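Local coordinates for Low temperature requirement C protein (PDB 1Y9I) that probably acts as a phosphatidylglycerophosphatase, a membrane lipid phosphatase, and binds a calcium and a magnesium ion side by side, at residues R15-E20 with A64-I69; Y95-I100 with H140-D145. One frame throughout, in Å; residues are numbered along the deposited sequence.

Contact 1: R15-E20 with A64-I69; sequences RSWLIE and AVLTGI
Ile69 N donates a backbone hydrogen bond to Val65 O at 3.1 Å, and these two residues, one helical turn apart, both direct their CB toward helix 9-20. The contact is packing of two helices, 9-20 and 59-76. Their short segments cross at 42° with the axes 9.9 Å apart at the closest point.

Trp17 and Ile69 carry most of it. The methyl Ile69 CG2 sits over the indole, 3.6 Å from the centroid of the five-membered ring and 15° off its normal. This is a CH-pi contact onto the face. CG2 is 3.5 Å from Trp17 CE2, an atom shared by both rings of the indole. CG2 lies anti to the backbone N of Ile69, while CG1 lies anti to the carbonyl carbon. The end of the CG1 branch, Ile69 CD1, lies against the backbone at Leu18 N, 4.1 Å away, and near Trp17 CB. The side chains of Trp17 and Ile69 run past each other in opposite senses. The six-membered ring of the indole also reaches the backbone of helix 59-76: Trp17 CZ3 is 3.5 Å from Leu66 O, met obliquely.

Leu18 and Val65 cross at about a right angle. The branch point Leu18 CG meets Val65 CG1 at 3.9 Å.

Trp17 also lies against Gln70 and Val73 further along helix 59-76, and against Val81 of the second subunit. Lys13 makes a cation-pi contact with its indole.

The touching groups are nearly all hydrocarbon and buried. Cohesion between the segments therefore rests on the indole against Ile69 and Leu66, on Leu18 against Val65 and Ile69, and on exclusion of water, with no polar bond between them to fix the spacing.

Contact 2: Y95-I100 with H140-D145; sequences YGVDEI and HTFLDD. With MG (magnesium ion), chain F; CA (calcium ion), chain E.
Asp98 OD2 bridges two different metals, lying 2.0 Å from the magnesium ion and 2.6 Å from the calcium ion. Asp98 OD1 also binds calcium, so the carboxylate holds that ion with both oxygens. Its CB is directed toward 140-145, and chi1 at 46°, with CG between the backbone N and the carbonyl carbon, turns the carboxylate to the metals.

Magnesium has six ligands. Asp98 OD2, Thr141 O, Asp144 OD1, Asp145 OD2 and two waters supply them. Asp98 OD2 and Asp145 OD2 come within 2.6 Å of each other because both bind this ion; their carboxylate planes are turned 65° apart. Calcium has eight: Tyr95 O, both oxygens of Asp98, both of Glu99 and three waters. The Glu99 chain bends at chi2 (82°) to bring its carboxylate back to the ion.

Beside the metals, Phe142 lays a ring face on Asp98 CB, a CH-pi contact 3.9 Å from CB to the ring centroid. Its CZ meets Tyr95 at the ring edge, 3.4 Å from Tyr95 OH, which is hydrogen-bonded to Thr67 OG1 of the second subunit. One water donates to both Asp98 O and Phe142 O.

Asp72 OD1 and OD2 accept hydrogen bonds from Phe142 N and Leu143 N. The bound cations probably offset the repulsion among these carboxylates, and the five metal-bound waters could mark where a substrate phosphate would enter.

Contact 1 packs next to contact 2, away from the metals. Their centres are about 13 Å apart, and the side chain of Ile69 is about 11 Å from the magnesium ion, so contact 1 supplies no ligand. The two still touch. Gly68 O is 3.3 Å from Phe142 CB, and Leu18 CD2 packs on Leu143 CD1 at 3.7 Å. Helix 59-76 takes part in both: it forms one side of contact 1 and carries Asp72, next to contact 2. Both contacts also meet the second subunit, where Thr67 OG1 is hydrogen-bonded to Tyr95 OH of the second subunit.

Contact 1: R15-E20 with A64-I69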
loop_
_atom_site.group_PDB
_atom_site.type_symbol
_atom_site.label_atom_id
_atom_site.label_comp_id
_atom_site.label_asym_id
_atom_site.label_seq_id
_atom_site.Cartn_x
_atom_site.Cartn_y
_atom_site.Cartn_z
ATOM N N ARG A 15 -19.989 14.296 -1.755
ATOM C CA ARG A 15 -21.103 14.060 -0.845
ATOM C C ARG A 15 -22.433 13.831 -1.562
ATOM O O ARG A 15 -23.149 12.876 -1.262
ATOM C CB ARG A 15 -21.237 15.233 0.128
ATOM C CG ARG A 15 -20.094 15.358 1.132
ATOM C CD ARG A 15 -20.245 16.629 1.956
ATOM N NE ARG A 15 -19.244 16.757 3.016
ATOM C CZ ARG A 15 -19.265 16.071 4.155
ATOM N NH1 ARG A 15 -20.239 15.202 4.393
ATOM N NH2 ARG A 15 -18.312 16.258 5.061
ATOM N N SER A 16 -22.763 14.701 -2.512
ATOM C CA SER A 16 -24.020 14.576 -3.243
ATOM C C SER A 16 -24.077 13.336 -4.128
ATOM O O SER A 16 -25.145 12.748 -4.307
ATOM C CB SER A 16 -24.277 15.831 -4.091
ATOM O OG SER A 16 -23.271 16.011 -5.070
ATOM N N TRP A 17 -22.936 12.931 -4.679
ATOM C CA TRP A 17 -22.923 11.757 -5.538
ATOM C C TRP A 17 -23.157 10.493 -4.720
ATOM O O TRP A 17 -23.851 9.583 -5.164
ATOM C CB TRP A 17 -21.606 11.651 -6.314
ATOM C CG TRP A 17 -21.801 11.122 -7.714
ATOM C CD1 TRP A 17 -22.975 10.699 -8.273
ATOM C CD2 TRP A 17 -20.803 10.980 -8.731
ATOM N NE1 TRP A 17 -22.773 10.306 -9.571
ATOM C CE2 TRP A 17 -21.447 10.468 -9.882
ATOM C CE3 TRP A 17 -19.425 11.236 -8.786
ATOM C CZ2 TRP A 17 -20.764 10.205 -11.075
ATOM C CZ3 TRP A 17 -18.742 10.976 -9.973
ATOM C CH2 TRP A 17 -19.416 10.465 -11.102
ATOM N N LEU A 18 -22.568 10.433 -3.528
ATOM C CA LEU A 18 -22.765 9.280 -2.657
ATOM C C LEU A 18 -24.265 9.145 -2.388
ATOM O O LEU A 18 -24.848 8.069 -2.552
ATOM C CB LEU A 18 -22.025 9.470 -1.327
ATOM C CG LEU A 18 -20.548 9.076 -1.252
ATOM C CD1 LEU A 18 -19.947 9.565 0.060
ATOM C CD2 LEU A 18 -20.420 7.562 -1.364
ATOM N N ILE A 19 -24.878 10.253 -1.979
ATOM C CA ILE A 19 -26.307 10.290 -1.676
ATOM C C ILE A 19 -27.126 9.906 -2.903
ATOM O O ILE A 19 -28.086 9.142 -2.805
ATOM C CB ILE A 19 -26.727 11.695 -1.181
ATOM C CG1 ILE A 19 -26.064 11.971 0.173
ATOM C CG2 ILE A 19 -28.255 11.788 -1.078
ATOM C CD1 ILE A 19 -26.270 13.371 0.704
ATOM N N GLU A 20 -26.734 10.431 -4.058
ATOM C CA GLU A 20 -27.416 10.128 -5.308
ATOM C C GLU A 20 -27.344 8.632 -5.618
ATOM O O GLU A 20 -28.255 8.071 -6.235
ATOM C CB GLU A 20 -26.789 10.939 -6.448
ATOM C CG GLU A 20 -27.234 10.529 -7.840
ATOM C CD GLU A 20 -26.736 11.480 -8.915
ATOM O OE1 GLU A 20 -26.805 11.119 -10.108
ATOM O OE2 GLU A 20 -26.283 12.592 -8.569
ATOM N N ALA A 64 -11.054 9.703 -4.390
ATOM C CA ALA A 64 -11.371 8.295 -4.590
ATOM C C ALA A 64 -12.870 8.088 -4.794
ATOM O O ALA A 64 -13.274 7.290 -5.633
ATOM C CB ALA A 64 -10.879 7.467 -3.403
ATOM N N VAL A 65 -13.688 8.807 -4.029
ATOM C CA VAL A 65 -15.139 8.693 -4.157
ATOM C C VAL A 65 -15.586 9.057 -5.581
ATOM O O VAL A 65 -16.352 8.326 -6.209
ATOM C CB VAL A 65 -15.871 9.605 -3.139
ATOM C CG1 VAL A 65 -17.360 9.675 -3.475
ATOM C CG2 VAL A 65 -15.687 9.069 -1.714
ATOM N N LEU A 66 -15.097 10.180 -6.093
ATOM C CA LEU A 66 -15.464 10.620 -7.437
ATOM C C LEU A 66 -14.974 9.678 -8.520
ATOM O O LEU A 66 -15.722 9.319 -9.431
ATOM C CB LEU A 66 -14.919 12.027 -7.720
ATOM C CG LEU A 66 -15.871 13.186 -7.410
ATOM C CD1 LEU A 66 -16.280 13.131 -5.957
ATOM C CD2 LEU A 66 -15.199 14.517 -7.729
ATOM N N THR A 67 -13.716 9.266 -8.424
ATOM C CA THR A 67 -13.167 8.383 -9.435
ATOM C C THR A 67 -13.903 7.045 -9.476
ATOM O O THR A 67 -14.284 6.574 -10.542
ATOM C CB THR A 67 -11.654 8.161 -9.198
ATOM O OG1 THR A 67 -10.997 9.432 -9.137
ATOM C CG2 THR A 67 -11.043 7.347 -10.327
ATOM N N GLY A 68 -14.120 6.447 -8.309
ATOM C CA GLY A 68 -14.802 5.165 -8.247
ATOM C C GLY A 68 -16.244 5.180 -8.728
ATOM O O GLY A 68 -16.637 4.342 -9.548
ATOM N N ILE A 69 -17.042 6.114 -8.217
ATOM C CA ILE A 69 -18.445 6.202 -8.622
ATOM C C ILE A 69 -18.542 6.495 -10.118
ATOM O O ILE A 69 -19.412 5.962 -10.809
ATOM C CB ILE A 69 -19.192 7.305 -7.847
ATOM C CG1 ILE A 69 -19.246 6.951 -6.356
ATOM C CG2 ILE A 69 -20.613 7.450 -8.393
ATOM C CD1 ILE A 69 -19.984 7.974 -5.499
#

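Contact 2: Y95-I100 with H140-D145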
loop_
_atom_site.group_PDB
_atom_site.type_symbol
_atom_site.label_atom_id
_atom_site.label_comp_id
_atom_site.label_asym_id
_atom_site.label_seq_id
_atom_site.Cartn_x
_atom_site.Cartn_y
_atom_site.Cartn_z
ATOM N N TYR A 95 -10.721 -8.862 -10.613
ATOM C CA TYR A 95 -10.469 -7.448 -10.882
ATOM C C TYR A 95 -10.330 -6.802 -9.501
ATOM O O TYR A 95 -11.289 -6.761 -8.717
ATOM C CB TYR A 95 -11.647 -6.830 -11.628
ATOM C CG TYR A 95 -11.488 -5.356 -11.941
ATOM C CD1 TYR A 95 -10.657 -4.920 -12.978
ATOM C CD2 TYR A 95 -12.196 -4.394 -11.217
ATOM C CE1 TYR A 95 -10.542 -3.553 -13.285
ATOM C CE2 TYR A 95 -12.091 -3.035 -11.517
ATOM C CZ TYR A 95 -11.266 -2.618 -12.550
ATOM O OH TYR A 95 -11.190 -1.263 -12.842
ATOM N N GLY A 96 -9.142 -6.300 -9.198
ATOM C CA GLY A 96 -8.936 -5.708 -7.887
ATOM C C GLY A 96 -8.653 -4.223 -7.849
ATOM O O GLY A 96 -8.155 -3.722 -6.841
ATOM N N VAL A 97 -8.967 -3.506 -8.924
ATOM C CA VAL A 97 -8.705 -2.079 -8.943
ATOM C C VAL A 97 -9.642 -1.354 -7.975
ATOM O O VAL A 97 -9.260 -0.341 -7.388
ATOM C CB VAL A 97 -8.833 -1.490 -10.383
ATOM C CG1 VAL A 97 -8.548 0.006 -10.367
ATOM C CG2 VAL A 97 -7.839 -2.184 -11.310
ATOM N N ASP A 98 -10.855 -1.880 -7.785
ATOM C CA ASP A 98 -11.796 -1.257 -6.859
ATOM C C ASP A 98 -11.288 -1.363 -5.416
ATOM O O ASP A 98 -11.459 -0.435 -4.627
ATOM C CB ASP A 98 -13.219 -1.854 -6.993
ATOM C CG ASP A 98 -13.245 -3.377 -7.048
ATOM O OD1 ASP A 98 -12.479 -3.977 -7.830
ATOM O OD2 ASP A 98 -14.065 -3.980 -6.315
ATOM N N GLU A 99 -10.641 -2.475 -5.085
ATOM C CA GLU A 99 -10.098 -2.657 -3.736
ATOM C C GLU A 99 -8.868 -1.757 -3.530
ATOM O O GLU A 99 -8.599 -1.293 -2.422
ATOM C CB GLU A 99 -9.699 -4.118 -3.502
ATOM C CG GLU A 99 -10.872 -5.094 -3.313
ATOM C CD GLU A 99 -11.500 -5.579 -4.623
ATOM O OE1 GLU A 99 -11.072 -5.152 -5.712
ATOM O OE2 GLU A 99 -12.435 -6.399 -4.561
ATOM N N ILE A 100 -8.122 -1.521 -4.603
ATOM C CA ILE A 100 -6.928 -0.677 -4.541
ATOM C C ILE A 100 -7.319 0.773 -4.264
ATOM O O ILE A 100 -6.752 1.432 -3.390
ATOM C CB ILE A 100 -6.143 -0.741 -5.884
ATOM C CG1 ILE A 100 -5.392 -2.072 -5.986
ATOM C CG2 ILE A 100 -5.199 0.434 -6.010
ATOM C CD1 ILE A 100 -4.285 -2.237 -4.976
ATOM N N HIS A 140 -22.157 -1.386 -8.671
ATOM C CA HIS A 140 -21.584 -0.782 -7.470
ATOM C C HIS A 140 -20.226 -1.408 -7.177
ATOM O O HIS A 140 -19.809 -1.515 -6.023
ATOM C CB HIS A 140 -22.520 -0.995 -6.276
ATOM C CG HIS A 140 -23.832 -0.280 -6.400
ATOM N ND1 HIS A 140 -23.938 1.093 -6.357
ATOM C CD2 HIS A 140 -25.092 -0.751 -6.564
ATOM C CE1 HIS A 140 -25.206 1.439 -6.490
ATOM N NE2 HIS A 140 -25.926 0.339 -6.616
ATOM N N THR A 141 -19.550 -1.820 -8.240
ATOM C CA THR A 141 -18.244 -2.446 -8.152
ATOM C C THR A 141 -17.255 -1.607 -7.339
ATOM O O THR A 141 -16.509 -2.138 -6.514
ATOM C CB THR A 141 -17.697 -2.690 -9.564
ATOM O OG1 THR A 141 -18.580 -3.591 -10.249
ATOM C CG2 THR A 141 -16.297 -3.286 -9.512
ATOM N N PHE A 142 -17.251 -0.302 -7.566
ATOM C CA PHE A 142 -16.346 0.582 -6.832
ATOM C C PHE A 142 -16.969 1.137 -5.558
ATOM O O PHE A 142 -16.289 1.299 -4.543
ATOM C CB PHE A 142 -15.912 1.740 -7.720
ATOM C CG PHE A 142 -14.878 1.365 -8.721
ATOM C CD1 PHE A 142 -13.527 1.489 -8.417
ATOM C CD2 PHE A 142 -15.248 0.833 -9.955
ATOM C CE1 PHE A 142 -12.554 1.084 -9.326
ATOM C CE2 PHE A 142 -14.279 0.423 -10.872
ATOM C CZ PHE A 142 -12.932 0.550 -10.555
ATOM N N LEU A 143 -18.263 1.424 -5.607
ATOM C CA LEU A 143 -18.939 1.989 -4.451
ATOM C C LEU A 143 -18.974 1.087 -3.219
ATOM O O LEU A 143 -18.891 1.593 -2.090
ATOM C CB LEU A 143 -20.362 2.415 -4.819
ATOM C CG LEU A 143 -21.127 3.116 -3.687
ATOM C CD1 LEU A 143 -20.324 4.303 -3.175
ATOM C CD2 LEU A 143 -22.487 3.573 -4.190
ATOM N N ASP A 144 -19.107 -0.227 -3.399
ATOM C CA ASP A 144 -19.132 -1.088 -2.217
ATOM C C ASP A 144 -17.826 -0.980 -1.428
ATOM O O ASP A 144 -17.853 -0.892 -0.196
ATOM C CB ASP A 144 -19.445 -2.559 -2.562
ATOM C CG ASP A 144 -18.608 -3.109 -3.700
ATOM O OD1 ASP A 144 -17.511 -2.581 -3.974
ATOM O OD2 ASP A 144 -19.056 -4.102 -4.315
ATOM N N ASP A 145 -16.692 -0.966 -2.131
ATOM C CA ASP A 145 -15.383 -0.839 -1.483
ATOM C C ASP A 145 -15.250 0.537 -0.843
ATOM O O ASP A 145 -14.715 0.677 0.259
ATOM C CB ASP A 145 -14.250 -0.988 -2.501
ATOM C CG ASP A 145 -14.273 -2.313 -3.210
ATOM O OD1 ASP A 145 -13.903 -3.328 -2.590
ATOM O OD2 ASP A 145 -14.664 -2.332 -4.395
HETATM MG MG MG F . -15.882 -3.750 -5.450
HETATM CA CA CA E . -12.889 -6.244 -7.033
HETATM O O HOH W 1 -13.530 1.643 -4.839
HETATM O O HOH W 2 -17.320 -5.028 -5.904
HETATM O O HOH W 3 -15.033 -6.964 -5.932
HETATM O O HOH W 4 -12.431 -8.638 -6.615
HETATM O O HOH W 5 -14.358 -6.569 -8.895
HETATM O O HOH W 6 -15.261 -4.940 -3.863
#